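PDB 2QW5: xylose isomerase-like TIM barrel from Anabaena variabilis ATCC 29413, which binds zinc and D-xylose in its barrel and probably acts as a sugar or sugar phosphate isomerase or epimerase. Local coordinates for residues A[19-24]-A[51-56]; A[86-91]-A[109-114]. All blocks are in the same frame, centred on the assembly; numbering follows the deposited sequence.

How the contacts relate
Contact 1 joins two loops that follow neighbouring barrel strands, 11-14 and 47-51, and it is partly buried. Contact 2 joins the end of the next strand, 83-87, and the loop after it to helix 101-120, and it is a buried contact. The chemistry follows the place. In 19-24 with 51-56 the direct touches are van der Waals contacts of carbon with carbon, oxygen or nitrogen, and a water makes the polar link. In 86-91 with 109-114 a tyrosine hydroxyl bonds a backbone carbonyl directly, beside aliphatic packing. The two contacts also touch. I52 N lies 2.9 Å from N87 O, a probable hydrogen bond between the two neighbouring chain segments. R114 NH2 probably bonds A53 O.

Contact 1 (A[19-24]-A[51-56]); sequences TTNLQP and PIAPGL
L22 meets P51 with one methyl. L22 CD2 lies 3.6 Å from P51 CD, and the two side chains cross at about a right angle. The same methyl is close to the carbonyl oxygen of P51. CG and CB of the proline ring lie near backbone oxygens: P51 CG is 3.8 Å from T19 O, and P51 CB is equally near T20 O. Further along, the methyl of A53 sits against the amide of N21, with A53 CB 3.5 Å from N21 ND2. With chi1 at -164°, N21 swings its CG to the far side of the backbone N, and the amide reaches A53 although the CB of N21 points away overall.

A water bridges the loops. It donates to P51 O at 2.7 Å and accepts from L22 N and from A53 N, the latter at 2.9 Å. Three backbone groups are thus joined through one molecule.

Two turns shape the 19-24 loop. T19 OG1 accepts from N21 N in an ST turn. N21 OD1 accepts from Q23 N at 2.8 Å in an Asx turn, with the donor tilted 17° from the amide carbonyl plane. This bond holds the amide in place, leaving ND2 beside A53.

F15 packs on both L22 and P51, and V33 of helix 27-42 also touches L22. Both loops follow strands of the TIM barrel. The side chain of P51 is about 7 Å from the bound D-xylose. The chemistry implies a loop pairing held by apolar contact and a bridging water, with OD1 of N21 used in its own turn.

Contact 2 (A[86-91]-A[109-114]); sequences TNVGAT and EYLKSR. With XLS (D-xylose), chain C.
Y110 reaches from its helix to the backbone of G89 and donates a hydrogen bond from its hydroxyl to the carbonyl: Y110 OH to G89 O is 2.7 Å. The oxygen lies at the ring edge, in the ring plane. Seen from the carbonyl, the donor is tilted 22° from its plane. The ring leaves the helix with CG anti to the backbone N (chi1 163°), and F94 stacks on it.

V88 lies across R114 at about a right angle. Both of its methyls touch the aliphatic root of the arginine: V88 CG1 and CG2 are each 3.8 Å from R114 CG. L111 CD2 adds a looser contact to V88 CG1, at 4.3 Å. This packs the chain at the end of strand 83-87 on helix 101-120, within a TIM-barrel beta-alpha-beta unit completed by strand 125-128.

The R114 chain bends at chi2, and its guanidinium leads away from V88. R114 NH1 bonds S113 OG at 2.9 Å, nearly in the guanidinium plane, and also pairs with D63.

N87 belongs to the sugar pocket. N87 OD1 accepts from O4 of D-xylose at 2.8 Å, while ND2 makes a weak bond to O2. E183 and H219 also bond the sugar.

Contact 1 (A[19-24]-A[51-56])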
loop_
_atom_site.group_PDB
_atom_site.type_symbol
_atom_site.label_atom_id
_atom_site.label_comp_id
_atom_site.label_asym_id
_atom_site.label_seq_id
_atom_site.Cartn_x
_atom_site.Cartn_y
_atom_site.Cartn_z
ATOM N N THR A 19 -12.084 9.331 -21.119
ATOM C CA THR A 19 -12.801 8.635 -20.067
ATOM C C THR A 19 -12.624 7.137 -20.073
ATOM O O THR A 19 -12.108 6.598 -21.029
ATOM C CB THR A 19 -14.315 8.921 -20.250
ATOM O OG1 THR A 19 -15.048 8.516 -19.098
ATOM C CG2 THR A 19 -14.879 8.243 -21.521
ATOM N N THR A 20 -13.001 6.491 -18.971
ATOM C CA THR A 20 -13.087 5.009 -18.891
ATOM C C THR A 20 -14.577 4.544 -18.795
ATOM O O THR A 20 -14.864 3.325 -18.713
ATOM C CB THR A 20 -12.283 4.417 -17.710
ATOM O OG1 THR A 20 -12.874 4.816 -16.479
ATOM C CG2 THR A 20 -10.859 4.847 -17.751
ATOM N N ASN A 21 -15.519 5.500 -18.819
ATOM C CA ASN A 21 -16.956 5.228 -18.636
ATOM C C ASN A 21 -17.807 6.082 -19.581
ATOM O O ASN A 21 -17.869 7.314 -19.449
ATOM C CB ASN A 21 -17.368 5.490 -17.178
ATOM C CG ASN A 21 -18.716 4.880 -16.823
ATOM O OD1 ASN A 21 -19.667 4.865 -17.620
ATOM N ND2 ASN A 21 -18.806 4.357 -15.616
ATOM N N LEU A 22 -18.473 5.400 -20.512
ATOM C CA LEU A 22 -19.328 6.049 -21.487
ATOM C C LEU A 22 -20.656 6.570 -20.898
ATOM O O LEU A 22 -21.301 7.365 -21.568
ATOM C CB LEU A 22 -19.549 5.141 -22.745
ATOM C CG LEU A 22 -18.502 5.315 -23.863
ATOM C CD1 LEU A 22 -18.743 6.652 -24.581
ATOM C CD2 LEU A 22 -17.053 5.208 -23.426
ATOM N N GLN A 23 -21.047 6.144 -19.684
ATOM C CA GLN A 23 -22.292 6.582 -19.011
ATOM C C GLN A 23 -23.457 6.627 -20.009
ATOM O O GLN A 23 -24.044 7.702 -20.254
ATOM C CB GLN A 23 -22.113 7.973 -18.395
ATOM C CG GLN A 23 -20.933 8.186 -17.474
ATOM C CD GLN A 23 -21.093 9.508 -16.696
ATOM O OE1 GLN A 23 -22.098 9.694 -15.984
ATOM N NE2 GLN A 23 -20.122 10.407 -16.824
ATOM N N PRO A 24 -23.774 5.476 -20.627
ATOM C CA PRO A 24 -24.812 5.440 -21.684
ATOM C C PRO A 24 -26.216 5.950 -21.271
ATOM O O PRO A 24 -26.965 6.444 -22.110
ATOM C CB PRO A 24 -24.838 3.957 -22.063
ATOM C CG PRO A 24 -24.403 3.251 -20.837
ATOM C CD PRO A 24 -23.282 4.115 -20.350
ATOM N N PRO A 51 -14.521 2.112 -24.084
ATOM C CA PRO A 51 -14.366 1.209 -22.949
ATOM C C PRO A 51 -15.732 0.925 -22.341
ATOM O O PRO A 51 -16.559 1.822 -22.276
ATOM C CB PRO A 51 -13.486 1.997 -21.965
ATOM C CG PRO A 51 -13.711 3.451 -22.311
ATOM C CD PRO A 51 -13.907 3.434 -23.810
ATOM N N ILE A 52 -15.991 -0.333 -21.961
ATOM C CA ILE A 52 -17.237 -0.693 -21.296
ATOM C C ILE A 52 -16.926 -0.907 -19.830
ATOM O O ILE A 52 -16.292 -1.934 -19.448
ATOM C CB ILE A 52 -17.961 -1.910 -21.925
ATOM C CG1 ILE A 52 -18.219 -1.655 -23.432
ATOM C CG2 ILE A 52 -19.272 -2.276 -21.147
ATOM C CD1 ILE A 52 -19.044 -0.388 -23.794
ATOM N N ALA A 53 -17.312 0.087 -19.005
ATOM C CA ALA A 53 -17.068 0.023 -17.541
ATOM C C ALA A 53 -17.816 -1.143 -16.942
ATOM O O ALA A 53 -18.950 -1.387 -17.361
ATOM C CB ALA A 53 -17.476 1.324 -16.843
ATOM N N PRO A 54 -17.183 -1.896 -16.004
ATOM C CA PRO A 54 -17.892 -3.018 -15.373
ATOM C C PRO A 54 -18.978 -2.541 -14.408
ATOM O O PRO A 54 -18.946 -1.376 -13.953
ATOM C CB PRO A 54 -16.779 -3.801 -14.658
ATOM C CG PRO A 54 -15.679 -2.828 -14.496
ATOM C CD PRO A 54 -15.814 -1.743 -15.475
ATOM N N GLY A 55 -19.939 -3.419 -14.157
ATOM C CA GLY A 55 -21.065 -3.150 -13.248
ATOM C C GLY A 55 -21.506 -4.407 -12.529
ATOM O O GLY A 55 -20.780 -5.402 -12.512
ATOM N N LEU A 56 -22.713 -4.373 -11.981
ATOM C CA LEU A 56 -23.267 -5.472 -11.187
ATOM C C LEU A 56 -23.989 -6.469 -12.083
ATOM O O LEU A 56 -24.621 -6.063 -13.052
ATOM C CB LEU A 56 -24.204 -4.943 -10.122
ATOM C CG LEU A 56 -23.557 -3.978 -9.117
ATOM C CD1 LEU A 56 -24.612 -3.163 -8.338
ATOM C CD2 LEU A 56 -22.629 -4.769 -8.185
HETATM O O HOH W 1 -18.352 2.418 -20.289
#

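Contact 2 (A[86-91]-A[109-114])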
loop_
_atom_site.group_PDB
_atom_site.type_symbol
_atom_site.label_atom_id
_atom_site.label_comp_id
_atom_site.label_asym_id
_atom_site.label_seq_id
_atom_site.Cartn_x
_atom_site.Cartn_y
_atom_site.Cartn_z
ATOM N N THR A 86 -15.022 -2.130 -28.835
ATOM C CA THR A 86 -15.099 -2.041 -27.387
ATOM C C THR A 86 -13.835 -2.552 -26.711
ATOM O O THR A 86 -13.140 -3.445 -27.248
ATOM C CB THR A 86 -16.309 -2.791 -26.804
ATOM O OG1 THR A 86 -16.184 -4.191 -27.105
ATOM C CG2 THR A 86 -17.562 -2.257 -27.323
ATOM N N ASN A 87 -13.542 -1.951 -25.559
ATOM C CA ASN A 87 -12.463 -2.349 -24.686
ATOM C C ASN A 87 -13.113 -2.883 -23.390
ATOM O O ASN A 87 -13.855 -2.181 -22.694
ATOM C CB ASN A 87 -11.500 -1.212 -24.420
ATOM C CG ASN A 87 -10.288 -1.653 -23.676
ATOM O OD1 ASN A 87 -10.370 -1.967 -22.504
ATOM N ND2 ASN A 87 -9.148 -1.638 -24.339
ATOM N N VAL A 88 -12.822 -4.135 -23.099
ATOM C CA VAL A 88 -13.421 -4.859 -21.999
ATOM C C VAL A 88 -12.348 -5.652 -21.292
ATOM O O VAL A 88 -11.535 -6.282 -21.944
ATOM C CB VAL A 88 -14.539 -5.844 -22.487
ATOM C CG1 VAL A 88 -15.010 -6.701 -21.354
ATOM C CG2 VAL A 88 -15.758 -5.056 -23.066
ATOM N N GLY A 89 -12.387 -5.628 -19.971
ATOM C CA GLY A 89 -11.443 -6.375 -19.151
ATOM C C GLY A 89 -12.088 -7.270 -18.134
ATOM O O GLY A 89 -13.137 -6.946 -17.578
ATOM N N ALA A 90 -11.458 -8.426 -17.898
ATOM C CA ALA A 90 -11.834 -9.296 -16.789
ATOM C C ALA A 90 -11.440 -8.535 -15.515
ATOM O O ALA A 90 -10.532 -7.680 -15.537
ATOM C CB ALA A 90 -11.075 -10.652 -16.855
ATOM N N THR A 91 -12.138 -8.837 -14.424
ATOM C CA THR A 91 -11.934 -8.188 -13.129
ATOM C C THR A 91 -11.662 -9.245 -12.092
ATOM O O THR A 91 -11.825 -10.425 -12.348
ATOM C CB THR A 91 -13.138 -7.350 -12.715
ATOM O OG1 THR A 91 -14.236 -8.168 -12.309
ATOM C CG2 THR A 91 -13.590 -6.442 -13.860
ATOM N N GLU A 109 -20.633 -15.249 -18.041
ATOM C CA GLU A 109 -21.874 -14.441 -18.217
ATOM C C GLU A 109 -21.577 -12.967 -18.333
ATOM O O GLU A 109 -22.239 -12.249 -19.119
ATOM C CB GLU A 109 -22.957 -14.757 -17.158
ATOM C CG GLU A 109 -23.458 -16.240 -17.222
ATOM C CD GLU A 109 -24.101 -16.678 -18.612
ATOM O OE1 GLU A 109 -25.002 -15.947 -19.114
ATOM O OE2 GLU A 109 -23.714 -17.758 -19.184
ATOM N N TYR A 110 -20.602 -12.504 -17.548
ATOM C CA TYR A 110 -20.115 -11.125 -17.629
ATOM C C TYR A 110 -19.565 -10.849 -19.040
ATOM O O TYR A 110 -19.946 -9.879 -19.669
ATOM C CB TYR A 110 -19.075 -10.846 -16.532
ATOM C CG TYR A 110 -18.219 -9.636 -16.749
ATOM C CD1 TYR A 110 -18.723 -8.342 -16.587
ATOM C CD2 TYR A 110 -16.887 -9.783 -17.140
ATOM C CE1 TYR A 110 -17.914 -7.223 -16.806
ATOM C CE2 TYR A 110 -16.078 -8.683 -17.370
ATOM C CZ TYR A 110 -16.585 -7.408 -17.198
ATOM O OH TYR A 110 -15.721 -6.345 -17.430
ATOM N N LEU A 111 -18.695 -11.728 -19.525
ATOM C CA LEU A 111 -18.086 -11.548 -20.857
ATOM C C LEU A 111 -19.130 -11.657 -21.973
ATOM O O LEU A 111 -19.067 -10.868 -22.924
ATOM C CB LEU A 111 -16.893 -12.475 -21.051
ATOM C CG LEU A 111 -15.702 -12.221 -20.127
ATOM C CD1 LEU A 111 -14.659 -13.419 -20.120
ATOM C CD2 LEU A 111 -14.977 -10.959 -20.470
ATOM N N LYS A 112 -20.124 -12.551 -21.810
ATOM C CA LYS A 112 -21.265 -12.672 -22.797
ATOM C C LYS A 112 -22.106 -11.407 -22.824
ATOM O O LYS A 112 -22.562 -10.953 -23.912
ATOM C CB LYS A 112 -22.159 -13.867 -22.523
ATOM C CG LYS A 112 -21.545 -15.255 -22.816
ATOM C CD LYS A 112 -22.546 -16.332 -22.435
ATOM C CE LYS A 112 -22.123 -17.698 -22.927
ATOM N NZ LYS A 112 -23.056 -18.783 -22.492
ATOM N N SER A 113 -22.315 -10.821 -21.648
ATOM C CA SER A 113 -23.004 -9.505 -21.557
ATOM C C SER A 113 -22.263 -8.438 -22.343
ATOM O O SER A 113 -22.879 -7.584 -23.029
ATOM C CB SER A 113 -23.122 -9.031 -20.085
ATOM O OG SER A 113 -23.412 -7.653 -20.019
ATOM N N ARG A 114 -20.947 -8.436 -22.209
ATOM C CA ARG A 114 -20.133 -7.436 -22.871
ATOM C C ARG A 114 -20.104 -7.709 -24.368
ATOM O O ARG A 114 -20.164 -6.750 -25.154
ATOM C CB ARG A 114 -18.776 -7.259 -22.199
ATOM C CG ARG A 114 -18.746 -6.272 -20.995
ATOM C CD ARG A 114 -19.826 -6.422 -19.920
ATOM N NE ARG A 114 -19.939 -5.217 -19.097
ATOM C CZ ARG A 114 -21.023 -4.813 -18.437
ATOM N NH1 ARG A 114 -22.170 -5.481 -18.466
ATOM N NH2 ARG A 114 -20.947 -3.705 -17.714
HETATM C C1 XLS C . -4.717 -0.880 -21.110
HETATM C C2 XLS C . -5.920 -1.806 -20.984
HETATM C C3 XLS C . -6.887 -1.444 -19.801
HETATM C C4 XLS C . -8.357 -1.646 -20.110
HETATM O O1 XLS C . -3.399 -1.275 -21.507
HETATM O O2 XLS C . -6.594 -1.965 -22.232
HETATM O O3 XLS C . -6.825 -0.133 -19.237
HETATM O O4 XLS C . -8.525 -2.934 -20.629
#